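Local atomic coordinates of 6-aminohexanoate-cyclic-dimer hydrolase (Arthrobacter sp., PDB entry 3A2Q), a protein that hydrolyses the cyclic dimer of 6-aminohexanoate, a nylon-6 by-product, to the linear dimer by opening its amide ring. Residues Q126-P131 and E398-K403. The protein carries 1 engineered substitution. Residues are numbered along the deposited sequence; the frame is centred on the assembly and turned at random.
Sequences QVTTEP and ELMLAK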
loop_
_atom_site.group_PDB
_atom_site.type_symbol
_atom_site.label_atom_id
_atom_site.label_comp_id
_atom_site.label_asym_id
_atom_site.label_seq_id
_atom_site.Cartn_x
_atom_site.Cartn_y
_atom_site.Cartn_z
ATOM N N GLN A 126 3.473 -3.198 11.289
ATOM C CA GLN A 126 2.340 -2.547 11.959
ATOM C C GLN A 126 1.420 -1.896 10.938
ATOM O O GLN A 126 1.812 -1.701 9.790
ATOM C CB GLN A 126 2.824 -1.454 12.925
ATOM C CG GLN A 126 3.713 -1.906 14.090
ATOM C CD GLN A 126 3.015 -2.849 15.058
ATOM O OE1 GLN A 126 1.799 -2.794 15.232
ATOM N NE2 GLN A 126 3.791 -3.710 15.708
ATOM N N VAL A 127 0.194 -1.569 11.354
ATOM C CA VAL A 127 -0.746 -0.890 10.466
ATOM C C VAL A 127 -0.849 0.598 10.816
ATOM O O VAL A 127 -1.852 1.266 10.556
ATOM C CB VAL A 127 -2.151 -1.544 10.459
ATOM C CG1 VAL A 127 -2.126 -2.782 9.574
ATOM C CG2 VAL A 127 -2.590 -1.897 11.869
ATOM N N THR A 128 0.206 1.097 11.444
ATOM C CA THR A 128 0.334 2.513 11.746
ATOM C C THR A 128 1.808 2.738 11.446
ATOM O O THR A 128 2.568 1.774 11.372
ATOM C CB THR A 128 0.030 2.872 13.211
ATOM O OG1 THR A 128 0.017 4.300 13.329
ATOM C CG2 THR A 128 1.086 2.309 14.152
ATOM N N THR A 129 2.216 3.988 11.266
ATOM C CA THR A 129 3.607 4.279 10.923
ATOM C C THR A 129 4.251 5.128 12.008
ATOM O O THR A 129 4.385 6.340 11.863
ATOM C CB THR A 129 3.673 5.007 9.560
ATOM O OG1 THR A 129 2.992 4.220 8.574
ATOM C CG2 THR A 129 5.110 5.208 9.111
ATOM N N GLU A 130 4.640 4.468 13.095
ATOM C CA GLU A 130 5.257 5.132 14.242
ATOM C C GLU A 130 6.453 4.315 14.740
ATOM O O GLU A 130 6.473 3.841 15.879
ATOM C CB GLU A 130 4.211 5.282 15.352
ATOM C CG GLU A 130 3.005 6.125 14.933
ATOM C CD GLU A 130 1.807 5.950 15.845
ATOM O OE1 GLU A 130 1.979 6.022 17.080
ATOM O OE2 GLU A 130 0.688 5.747 15.327
ATOM N N PRO A 131 7.471 4.146 13.883
ATOM C CA PRO A 131 8.666 3.381 14.245
ATOM C C PRO A 131 9.500 4.124 15.281
ATOM O O PRO A 131 9.525 5.355 15.292
ATOM C CB PRO A 131 9.413 3.268 12.924
ATOM C CG PRO A 131 9.078 4.563 12.252
ATOM C CD PRO A 131 7.595 4.698 12.523
ATOM N N GLU A 398 -1.921 5.409 19.697
ATOM C CA GLU A 398 -2.957 4.440 20.025
ATOM C C GLU A 398 -2.631 2.977 19.695
ATOM O O GLU A 398 -2.879 2.089 20.508
ATOM C CB GLU A 398 -4.260 4.846 19.333
ATOM C CG GLU A 398 -5.487 4.112 19.824
ATOM C CD GLU A 398 -6.732 4.503 19.052
ATOM O OE1 GLU A 398 -6.919 5.712 18.796
ATOM O OE2 GLU A 398 -7.529 3.605 18.711
ATOM N N LEU A 399 -2.070 2.719 18.517
ATOM C CA LEU A 399 -1.774 1.342 18.127
ATOM C C LEU A 399 -0.416 0.776 18.559
ATOM O O LEU A 399 -0.170 -0.425 18.414
ATOM C CB LEU A 399 -1.950 1.178 16.610
ATOM C CG LEU A 399 -3.357 1.465 16.059
ATOM C CD1 LEU A 399 -3.454 0.986 14.606
ATOM C CD2 LEU A 399 -4.400 0.753 16.904
ATOM N N MET A 400 0.462 1.624 19.086
ATOM C CA MET A 400 1.770 1.155 19.541
ATOM C C MET A 400 1.652 0.679 20.986
ATOM O O MET A 400 1.357 1.459 21.888
ATOM C CB MET A 400 2.812 2.270 19.434
ATOM C CG MET A 400 3.132 2.684 18.002
ATOM S SD MET A 400 3.711 1.311 16.971
ATOM C CE MET A 400 5.459 1.251 17.414
ATOM N N LEU A 401 1.874 -0.615 21.191
ATOM C CA LEU A 401 1.769 -1.222 22.513
ATOM C C LEU A 401 3.045 -1.109 23.342
ATOM O O LEU A 401 4.151 -1.304 22.834
ATOM C CB LEU A 401 1.388 -2.695 22.364
ATOM C CG LEU A 401 0.129 -2.966 21.537
ATOM C CD1 LEU A 401 0.018 -4.448 21.252
ATOM C CD2 LEU A 401 -1.096 -2.456 22.275
ATOM N N ALA A 402 2.882 -0.804 24.625
ATOM C CA ALA A 402 4.014 -0.666 25.534
ATOM C C ALA A 402 4.737 -1.990 25.705
ATOM O O ALA A 402 4.108 -3.029 25.873
ATOM C CB ALA A 402 3.534 -0.164 26.888
ATOM N N LYS A 403 6.061 -1.943 25.662
ATOM C CA LYS A 403 6.883 -3.134 25.819
ATOM C C LYS A 403 6.371 -4.063 26.918
ATOM O O LYS A 403 6.630 -5.268 26.893
ATOM C CB LYS A 403 8.335 -2.710 26.088
ATOM C CG LYS A 403 9.118 -3.582 27.042
ATOM C CD LYS A 403 8.818 -3.183 28.470
ATOM C CE LYS A 403 9.624 -3.993 29.460
ATOM N NZ LYS A 403 9.380 -3.482 30.841
HETATM O O HOH W 1 -1.566 4.793 16.387
#
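Bends at chi2 (-57°) and chi3 (-83°) fold the Met400 chain back, bringing its sulfur to the Thr128 methyl and its own methyl to the Glu130 backbone oxygen, while Thr128, with chi1 -172°, turns its hydroxyl to the Glu130 carboxylate. Two loops of the amidase fold meet here beside the pocket that holds 6-aminohexanoic acid, one following strand 113-118 and the other strand 383-387. An unbranched, flexible methionine suits the junction: Met400 SD lies 4.0 Å from Thr128 CG2, and Met400 CE 3.2 Å from the backbone O of Glu130, a close approach. The Glu130 and Met400 side chains run past each other in opposite directions, with CG of Met400 3.6 Å from OE1 of Glu130. With an alanine here, Thr128 CG2 and the Glu130 chain are likely to lose the sulfur and CG packed against them, opening a gap. Leucine gives an apolar branch: Leu399 CD1 is 4.1 Å from Val127 CG2, its CB lies against the Thr128 methyl, and helix 416-422 packs on both Leu399 and Val127. Gln126, itself a pocket residue, hydrogen-bonds Ser412 through NE2. Threonine supplies both methyl and hydroxyl, and glutamate two acceptors: OE1 of Glu130 takes Gly397 N. Thr128 OG1 donates to Glu130 OE2 over 2.6 Å, from the anti side but 29° out of the carboxylate plane. A water 2.7 Å from Glu130 OE2 donates to it and accepts the N-H of Leu399.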